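PDB 3G2M: Pcza361.24 from Amycolatopsis orientalis, which acts as an S-adenosyl-L-methionine-dependent N-methyltransferase in the biosynthesis of glycopeptide antibiotics. Local coordinates for residues T136-D141 with F145-R150; L87-G92 with A174-H179; E194-E199 with L252-V257. One frame throughout, in Å; residues are numbered along the deposited sequence. Where two conformers were deposited one is given.

Interactions 1 and 2 belong to the same methyltransferase sheet and meet through Phe145, Leu147 and His179, their centres about 8 Å apart. Interactions 2 and 3 are buried: in interaction 2 all four touching residues are, joining an inner strand to the helix over it entirely through apolar groups; in interaction 3 two of three are. Interaction 1 lies at the sheet's outer strand and is only partly buried, with one aliphatic contact and a carbonyl against a ring edge. Interaction 3 is centred about 23 Å from interaction 2, where the short helix 194-197 meets the start of helix 254-263. Its touching alanines and proline are small, and a water bridges the backbones, weakly on the Ala196 side.

Interaction 1 (T136-D141 with F145-R150); sequences TLVQGD and FALDKR
In the class I methyltransferase fold, the outermost strand 135-139 and the loop after it meet through Val138 with Leu147 and Asp141 with Phe145, as the chain turns back toward strand 151-156. Val138 belongs to the strand proper, its backbone bonded to Ala109 and Glu111 of the parallel strand 107-111. Its CG1 lies 3.8 Å from Leu147 CD2, and the side chains run alongside each other, pointing opposite ways. Leu147 reaches this place with CG anti to its carbonyl carbon (chi1 -53°), which brings its branched end nearer the strand than its CB direction alone would suggest.

The second meeting is nearer the cofactor site. Asp141 binds S-adenosyl-L-methionine in a crystal structure of this protein, although no cofactor is bound to this chain here; OD1 is hydrogen-bonded to Ser143 OG. Its backbone carbonyl faces Phe145 instead. Asp141 O approaches Phe145 N to 3.2 Å, but the angle is too poor for a hydrogen bond. With CG set between the backbone N and the carbonyl carbon (chi1 62°), the Phe145 ring leads away from segment 136-141 and packs on Leu87, Leu89 and Leu110 over the sheet. Beyond Leu147 the loop makes an inverse gamma turn centred on Asp148, with a weak bond of 3.1 Å from Lys149 N to Leu147 O. At the Asp141 end, the same carbonyl meets the ring edge in its plane, Asp141 O being 3.4 Å from Phe145 CD2.

Interaction 2 (L87-G92 with A174-H179); sequences LELAAG and ASVREH
His179 ND1 donates to Ser175 O one turn back in helix 166-179, 2.8 Å away and nearly straight at 172°. The acceptor lies in the imidazole plane, whereas ND1 sits above the carbonyl plane, 39° out of it. The other ring nitrogen, NE2, bonds to Leu147 N, so both ring nitrogens are hydrogen-bonded; this is consistent with a neutral imidazole carrying its proton on ND1. The fixed residue lines the inner side of a helix lying over the Rossmann-like sheet of the methyltransferase, in the crossover between strands 151-156 and 184-191.

Across the contact lies strand 86-89, between 107-111 and 151-156. Leu89 CD1 touches Val176 CG2 at 3.7 Å, the side chains crossing at a slant. With chi1 at 175°, Val176 CG2 stands anti to the carbonyl carbon and beside the backbone N, and this branch does the touching. Toward the helix end Leu87 CD2 approaches His179 CB more loosely, at 4.4 Å. Phe145 touches Ser175 and meets the His179 ring, so an aromatic side chain from the 145-150 loop also packs there. The strand runs on into a loop placed like the glycine-rich first motif of this family, where Gly92 N bonds to the cofactor-binding Glu111. In the same helix, Arg177 forms a salt bridge with Glu178, side-on, NE and NH2 both bonding OE2 (2.8 and 2.9 Å).

Interaction 3 (E194-E199 with L252-V257); sequences EAAESE and LAPDQV
Ala196 and Ala253 aim their CB atoms at each other, the methyls meeting at 4.0 Å. Pro254 is turned differently: its CB points along the interface rather than at Ala196, and the ring presents CD, the carbon bound to its nitrogen, 4.0 Å from Ala196 CB. One methyl from helix 194-197 thus meets both the N-cap residue and the first residue of helix 254-263. The contact joins the region just after core strand 184-191 to the start of the helix that follows strand 244-252 of the second sheet and leads back to the methyltransferase sheet. Behind it Pro254 packs on Leu190 and Met192, while Ala253 is backbone-bonded to Ala224; Glu194 and Gln256 touch Leu201 and Ile227 of the second subunit. Beside the methyls a water accepts from Asp255 N at 3.0 Å and donates weakly to Ala196 O at 3.5 Å, a bridge between the two backbones that is firm on the Asp255 side alone. Where helix 194-197 ends, Glu194 O receives both Ser198 N and Ser198 OG, each at 3.0 Å, from opposite faces of its carbonyl plane.

Interaction 1 (T136-D141 with F145-R150)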
loop_
_atom_site.group_PDB
_atom_site.type_symbol
_atom_site.label_atom_id
_atom_site.label_comp_id
_atom_site.label_asym_id
_atom_site.label_seq_id
_atom_site.Cartn_x
_atom_site.Cartn_y
_atom_site.Cartn_z
ATOM N N THR A 136 8.947 31.739 0.573
ATOM C CA THR A 136 10.322 31.271 0.419
ATOM C C THR A 136 10.331 29.902 -0.255
ATOM O O THR A 136 9.816 28.931 0.299
ATOM C CB THR A 136 11.049 31.159 1.779
ATOM O OG1 THR A 136 11.027 32.425 2.445
ATOM C CG2 THR A 136 12.506 30.721 1.592
ATOM N N LEU A 137 10.918 29.826 -1.445
ATOM C CA LEU A 137 10.991 28.561 -2.179
ATOM C C LEU A 137 12.272 27.790 -1.891
ATOM O O LEU A 137 13.359 28.363 -1.876
ATOM C CB LEU A 137 10.839 28.785 -3.685
ATOM C CG LEU A 137 9.447 29.165 -4.190
ATOM C CD1 LEU A 137 9.506 29.486 -5.669
ATOM C CD2 LEU A 137 8.453 28.051 -3.932
ATOM N N VAL A 138 12.130 26.485 -1.666
ATOM C CA VAL A 138 13.272 25.626 -1.337
ATOM C C VAL A 138 13.173 24.291 -2.069
ATOM O O VAL A 138 12.113 23.661 -2.070
ATOM C CB VAL A 138 13.364 25.363 0.202
ATOM C CG1 VAL A 138 14.533 24.438 0.523
ATOM C CG2 VAL A 138 13.511 26.666 0.967
ATOM N N GLN A 139 14.263 23.863 -2.701
ATOM C CA GLN A 139 14.280 22.547 -3.323
ATOM C C GLN A 139 14.547 21.478 -2.272
ATOM O O GLN A 139 15.485 21.586 -1.486
ATOM C CB GLN A 139 15.297 22.456 -4.464
ATOM C CG GLN A 139 15.214 21.124 -5.207
ATOM C CD GLN A 139 15.770 21.169 -6.615
ATOM O OE1 GLN A 139 16.437 22.124 -7.016
ATOM N NE2 GLN A 139 15.495 20.120 -7.378
ATOM N N GLY A 140 13.709 20.445 -2.258
ATOM C CA GLY A 140 13.896 19.365 -1.302
ATOM C C GLY A 140 12.904 18.239 -1.457
ATOM O O GLY A 140 11.894 18.378 -2.141
ATOM N N ASP A 141 13.206 17.133 -0.791
ATOM C CA ASP A 141 12.409 15.913 -0.831
ATOM C C ASP A 141 11.608 15.750 0.466
ATOM O O ASP A 141 12.192 15.577 1.537
ATOM C CB ASP A 141 13.362 14.728 -1.001
ATOM C CG ASP A 141 12.655 13.435 -1.313
ATOM O OD1 ASP A 141 11.485 13.240 -0.902
ATOM O OD2 ASP A 141 13.295 12.595 -1.965
ATOM N N PHE A 145 14.099 15.578 4.132
ATOM C CA PHE A 145 14.538 16.972 4.004
ATOM C C PHE A 145 15.159 17.463 5.304
ATOM O O PHE A 145 14.932 16.892 6.375
ATOM C CB PHE A 145 13.377 17.889 3.567
ATOM C CG PHE A 145 12.232 17.938 4.548
ATOM C CD1 PHE A 145 12.154 18.958 5.497
ATOM C CD2 PHE A 145 11.232 16.968 4.530
ATOM C CE1 PHE A 145 11.111 19.006 6.405
ATOM C CE2 PHE A 145 10.180 17.014 5.434
ATOM C CZ PHE A 145 10.125 18.028 6.382
ATOM N N ALA A 146 15.933 18.540 5.199
ATOM C CA ALA A 146 16.621 19.113 6.336
ATOM C C ALA A 146 16.864 20.585 6.053
ATOM O O ALA A 146 17.544 20.930 5.089
ATOM C CB ALA A 146 17.937 18.387 6.570
ATOM N N LEU A 147 16.286 21.438 6.889
ATOM C CA LEU A 147 16.436 22.882 6.769
ATOM C C LEU A 147 17.068 23.449 8.021
ATOM O O LEU A 147 17.025 22.823 9.080
ATOM C CB LEU A 147 15.069 23.547 6.553
ATOM C CG LEU A 147 14.227 23.000 5.399
ATOM C CD1 LEU A 147 12.844 23.612 5.395
ATOM C CD2 LEU A 147 14.935 23.241 4.084
ATOM N N ASP A 148 17.643 24.642 7.888
ATOM C CA ASP A 148 18.204 25.372 9.019
ATOM C C ASP A 148 17.117 26.251 9.660
ATOM O O ASP A 148 17.327 27.433 9.954
ATOM C CB ASP A 148 19.406 26.203 8.559
ATOM C CG ASP A 148 20.192 26.792 9.718
ATOM O OD1 ASP A 148 20.128 26.240 10.843
ATOM O OD2 ASP A 148 20.869 27.820 9.501
ATOM N N LYS A 149 15.947 25.652 9.863
ATOM C CA LYS A 149 14.785 26.348 10.396
ATOM C C LYS A 149 13.799 25.342 10.985
ATOM O O LYS A 149 13.669 24.225 10.485
ATOM C CB LYS A 149 14.109 27.162 9.283
ATOM C CG LYS A 149 13.060 28.162 9.763
ATOM C CD LYS A 149 12.820 29.251 8.725
ATOM C CE LYS A 149 11.676 30.166 9.143
ATOM N NZ LYS A 149 11.544 31.350 8.242
ATOM N N ARG A 150 13.123 25.739 12.060
ATOM C CA ARG A 150 11.978 24.982 12.581
ATOM C C ARG A 150 10.712 25.828 12.462
ATOM O O ARG A 150 10.796 27.037 12.281
ATOM C CB ARG A 150 12.218 24.506 14.018
ATOM C CG ARG A 150 13.251 23.396 14.107
ATOM C CD ARG A 150 13.385 22.807 15.508
ATOM N NE ARG A 150 14.734 22.279 15.697
ATOM C CZ ARG A 150 15.049 20.995 15.852
ATOM N NH1 ARG A 150 14.112 20.057 15.876
ATOM N NH2 ARG A 150 16.320 20.653 16.004
#

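Interaction 2 (L87-G92 with A174-H179)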
loop_
_atom_site.group_PDB
_atom_site.type_symbol
_atom_site.label_atom_id
_atom_site.label_comp_id
_atom_site.label_asym_id
_atom_site.label_seq_id
_atom_site.Cartn_x
_atom_site.Cartn_y
_atom_site.Cartn_z
ATOM N N LEU A 87 5.657 25.691 7.086
ATOM C CA LEU A 87 6.342 24.882 6.096
ATOM C C LEU A 87 5.322 24.053 5.312
ATOM O O LEU A 87 4.590 23.256 5.891
ATOM C CB LEU A 87 7.384 23.980 6.772
ATOM C CG LEU A 87 8.154 22.989 5.896
ATOM C CD1 LEU A 87 8.988 23.704 4.824
ATOM C CD2 LEU A 87 9.028 22.111 6.774
ATOM N N GLU A 88 5.252 24.269 4.003
ATOM C CA GLU A 88 4.393 23.449 3.147
ATOM C C GLU A 88 5.234 22.457 2.346
ATOM O O GLU A 88 6.086 22.853 1.556
ATOM C CB GLU A 88 3.533 24.304 2.213
ATOM C CG GLU A 88 2.555 23.479 1.373
ATOM C CD GLU A 88 1.911 24.255 0.242
ATOM O OE1 GLU A 88 2.054 25.495 0.190
ATOM O OE2 GLU A 88 1.245 23.617 -0.599
ATOM N N LEU A 89 4.981 21.169 2.564
ATOM C CA LEU A 89 5.749 20.104 1.916
ATOM C C LEU A 89 5.126 19.738 0.587
ATOM O O LEU A 89 3.899 19.616 0.481
ATOM C CB LEU A 89 5.833 18.856 2.809
ATOM C CG LEU A 89 6.334 19.072 4.236
ATOM C CD1 LEU A 89 6.125 17.820 5.093
ATOM C CD2 LEU A 89 7.800 19.506 4.260
ATOM N N ALA A 90 5.990 19.545 -0.412
ATOM C CA ALA A 90 5.594 19.178 -1.772
ATOM C C ALA A 90 4.575 20.174 -2.321
ATOM O O ALA A 90 3.474 19.797 -2.734
ATOM C CB ALA A 90 5.064 17.732 -1.817
ATOM N N ALA A 91 4.957 21.454 -2.307
ATOM C CA ALA A 91 4.036 22.552 -2.606
ATOM C C ALA A 91 3.673 22.659 -4.092
ATOM O O ALA A 91 2.743 23.392 -4.473
ATOM C CB ALA A 91 4.617 23.868 -2.106
ATOM N N GLY A 92 4.397 21.920 -4.924
ATOM C CA GLY A 92 4.155 21.924 -6.351
ATOM C C GLY A 92 4.308 23.334 -6.878
ATOM O O GLY A 92 5.358 23.954 -6.711
ATOM N N ALA A 174 9.513 11.376 10.413
ATOM C CA ALA A 174 10.717 11.732 11.182
ATOM C C ALA A 174 11.248 13.116 10.818
ATOM O O ALA A 174 11.591 13.900 11.704
ATOM C CB ALA A 174 11.802 10.672 11.002
ATOM N N SER A 175 11.295 13.418 9.523
ATOM C CA SER A 175 11.720 14.736 9.049
ATOM C C SER A 175 10.849 15.846 9.641
ATOM O O SER A 175 11.365 16.832 10.167
ATOM C CB SER A 175 11.714 14.802 7.520
ATOM O OG SER A 175 12.696 13.940 6.949
ATOM N N VAL A 176 9.530 15.673 9.568
ATOM C CA VAL A 176 8.590 16.646 10.139
ATOM C C VAL A 176 8.846 16.886 11.636
ATOM O O VAL A 176 8.943 18.045 12.061
ATOM C CB VAL A 176 7.110 16.269 9.871
ATOM C CG1 VAL A 176 6.166 17.235 10.595
ATOM C CG2 VAL A 176 6.818 16.285 8.376
ATOM N N ARG A 177 8.971 15.809 12.424
ATOM C CA ARG A 177 9.328 15.924 13.849
ATOM C C ARG A 177 10.518 16.866 14.055
ATOM O O ARG A 177 10.478 17.764 14.906
ATOM C CB ARG A 177 9.654 14.550 14.460
ATOM C CG ARG A 177 10.120 14.623 15.918
ATOM C CD ARG A 177 10.817 13.358 16.391
ATOM N NE ARG A 177 12.089 13.137 15.703
ATOM C CZ ARG A 177 12.405 12.028 15.042
ATOM N NH1 ARG A 177 11.549 11.008 14.985
ATOM N NH2 ARG A 177 13.585 11.931 14.446
ATOM N N GLU A 178 11.566 16.675 13.255
ATOM C CA GLU A 178 12.794 17.460 13.413
ATOM C C GLU A 178 12.624 18.940 13.061
ATOM O O GLU A 178 13.485 19.752 13.395
ATOM C CB GLU A 178 13.943 16.848 12.605
ATOM C CG GLU A 178 14.382 15.464 13.090
ATOM C CD GLU A 178 14.851 15.457 14.534
ATOM O OE1 GLU A 178 15.560 16.391 14.950
ATOM O OE2 GLU A 178 14.508 14.507 15.256
ATOM N N HIS A 179 11.512 19.284 12.410
ATOM C CA HIS A 179 11.282 20.652 11.922
ATOM C C HIS A 179 10.156 21.386 12.640
ATOM O O HIS A 179 9.852 22.534 12.314
ATOM C CB HIS A 179 11.044 20.655 10.406
ATOM C CG HIS A 179 12.282 20.407 9.608
ATOM N ND1 HIS A 179 12.770 19.143 9.369
ATOM C CD2 HIS A 179 13.142 21.263 9.010
ATOM C CE1 HIS A 179 13.875 19.228 8.650
ATOM N NE2 HIS A 179 14.120 20.504 8.416
#

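Interaction 3 (E194-E199 with L252-V257)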
loop_
_atom_site.group_PDB
_atom_site.type_symbol
_atom_site.label_atom_id
_atom_site.label_comp_id
_atom_site.label_asym_id
_atom_site.label_seq_id
_atom_site.Cartn_x
_atom_site.Cartn_y
_atom_site.Cartn_z
ATOM N N GLU A 194 -15.009 5.654 -0.244
ATOM C CA GLU A 194 -16.226 5.085 0.330
ATOM C C GLU A 194 -15.903 3.944 1.300
ATOM O O GLU A 194 -16.460 3.894 2.393
ATOM C CB GLU A 194 -17.198 4.622 -0.762
ATOM C CG GLU A 194 -18.621 4.422 -0.251
ATOM C CD GLU A 194 -19.579 3.870 -1.300
ATOM O OE1 GLU A 194 -19.320 4.029 -2.518
ATOM O OE2 GLU A 194 -20.602 3.275 -0.896
ATOM N N ALA A 195 -14.987 3.053 0.909
ATOM C CA ALA A 195 -14.568 1.932 1.763
ATOM C C ALA A 195 -13.874 2.396 3.034
ATOM O O ALA A 195 -14.048 1.793 4.092
ATOM C CB ALA A 195 -13.671 0.961 0.995
ATOM N N ALA A 196 -13.089 3.469 2.927
ATOM C CA ALA A 196 -12.405 4.047 4.079
ATOM C C ALA A 196 -13.381 4.757 5.014
ATOM O O ALA A 196 -13.180 4.773 6.226
ATOM C CB ALA A 196 -11.311 4.997 3.632
ATOM N N GLU A 197 -14.432 5.340 4.445
ATOM C CA GLU A 197 -15.428 6.067 5.217
ATOM C C GLU A 197 -16.375 5.134 5.987
ATOM O O GLU A 197 -16.764 5.437 7.118
ATOM C CB GLU A 197 -16.217 7.006 4.305
ATOM C CG GLU A 197 -17.324 7.780 5.005
ATOM C CD GLU A 197 -18.161 8.600 4.051
ATOM O OE1 GLU A 197 -18.816 9.556 4.519
ATOM O OE2 GLU A 197 -18.163 8.296 2.837
ATOM N N SER A 198 -16.730 4.005 5.373
ATOM C CA SER A 198 -17.681 3.052 5.957
ATOM C C SER A 198 -17.153 2.342 7.200
ATOM O O SER A 198 -15.962 2.045 7.298
ATOM C CB SER A 198 -18.082 2.004 4.917
ATOM O OG SER A 198 -18.740 2.604 3.819
ATOM N N GLU A 199 -18.052 2.070 8.147
ATOM C CA GLU A 199 -17.732 1.217 9.293
ATOM C C GLU A 199 -17.536 -0.220 8.819
ATOM O O GLU A 199 -18.406 -0.768 8.144
ATOM C CB GLU A 199 -18.830 1.284 10.361
ATOM C CG GLU A 199 -18.638 2.399 11.386
ATOM C CD GLU A 199 -17.482 2.132 12.343
ATOM O OE1 GLU A 199 -17.442 1.040 12.955
ATOM O OE2 GLU A 199 -16.616 3.022 12.487
ATOM N N LEU A 252 -4.392 5.826 0.361
ATOM C CA LEU A 252 -4.354 5.340 1.723
ATOM C C LEU A 252 -5.634 5.735 2.453
ATOM O O LEU A 252 -6.177 6.839 2.252
ATOM C CB LEU A 252 -3.132 5.903 2.461
ATOM C CG LEU A 252 -1.743 5.504 1.952
ATOM C CD1 LEU A 252 -0.712 6.584 2.282
ATOM C CD2 LEU A 252 -1.333 4.155 2.519
ATOM N N ALA A 253 -6.113 4.831 3.298
ATOM C CA ALA A 253 -7.196 5.151 4.217
ATOM C C ALA A 253 -6.665 6.156 5.242
ATOM O O ALA A 253 -5.559 5.978 5.746
ATOM C CB ALA A 253 -7.687 3.869 4.911
ATOM N N PRO A 254 -7.425 7.242 5.529
ATOM C CA PRO A 254 -6.994 8.189 6.573
ATOM C C PRO A 254 -6.616 7.521 7.899
ATOM O O PRO A 254 -5.635 7.922 8.527
ATOM C CB PRO A 254 -8.224 9.099 6.747
ATOM C CG PRO A 254 -8.860 9.085 5.379
ATOM C CD PRO A 254 -8.682 7.673 4.886
ATOM N N ASP A 255 -7.367 6.497 8.308
ATOM C CA ASP A 255 -7.085 5.794 9.569
ATOM C C ASP A 255 -5.743 5.050 9.541
ATOM O O ASP A 255 -5.100 4.898 10.584
ATOM C CB ASP A 255 -8.225 4.831 9.949
ATOM C CG ASP A 255 -9.486 5.560 10.436
ATOM O OD1 ASP A 255 -9.394 6.727 10.872
ATOM O OD2 ASP A 255 -10.579 4.960 10.374
ATOM N N GLN A 256 -5.324 4.598 8.358
ATOM C CA GLN A 256 -4.005 3.967 8.182
ATOM C C GLN A 256 -2.858 4.971 8.412
ATOM O O GLN A 256 -1.893 4.668 9.116
ATOM C CB GLN A 256 -3.877 3.307 6.795
ATOM C CG GLN A 256 -2.448 2.828 6.424
ATOM C CD GLN A 256 -1.957 1.668 7.289
ATOM O OE1 GLN A 256 -2.748 0.876 7.791
ATOM N NE2 GLN A 256 -0.644 1.560 7.449
ATOM N N VAL A 257 -2.969 6.157 7.818
ATOM C CA VAL A 257 -1.980 7.225 8.040
ATOM C C VAL A 257 -1.958 7.641 9.515
ATOM O O VAL A 257 -0.888 7.864 10.082
ATOM C CB VAL A 257 -2.227 8.457 7.128
ATOM C CG1 VAL A 257 -1.255 9.614 7.463
ATOM C CG2 VAL A 257 -2.113 8.072 5.659
HETATM O O HOH W 1 -9.968 5.658 7.135
#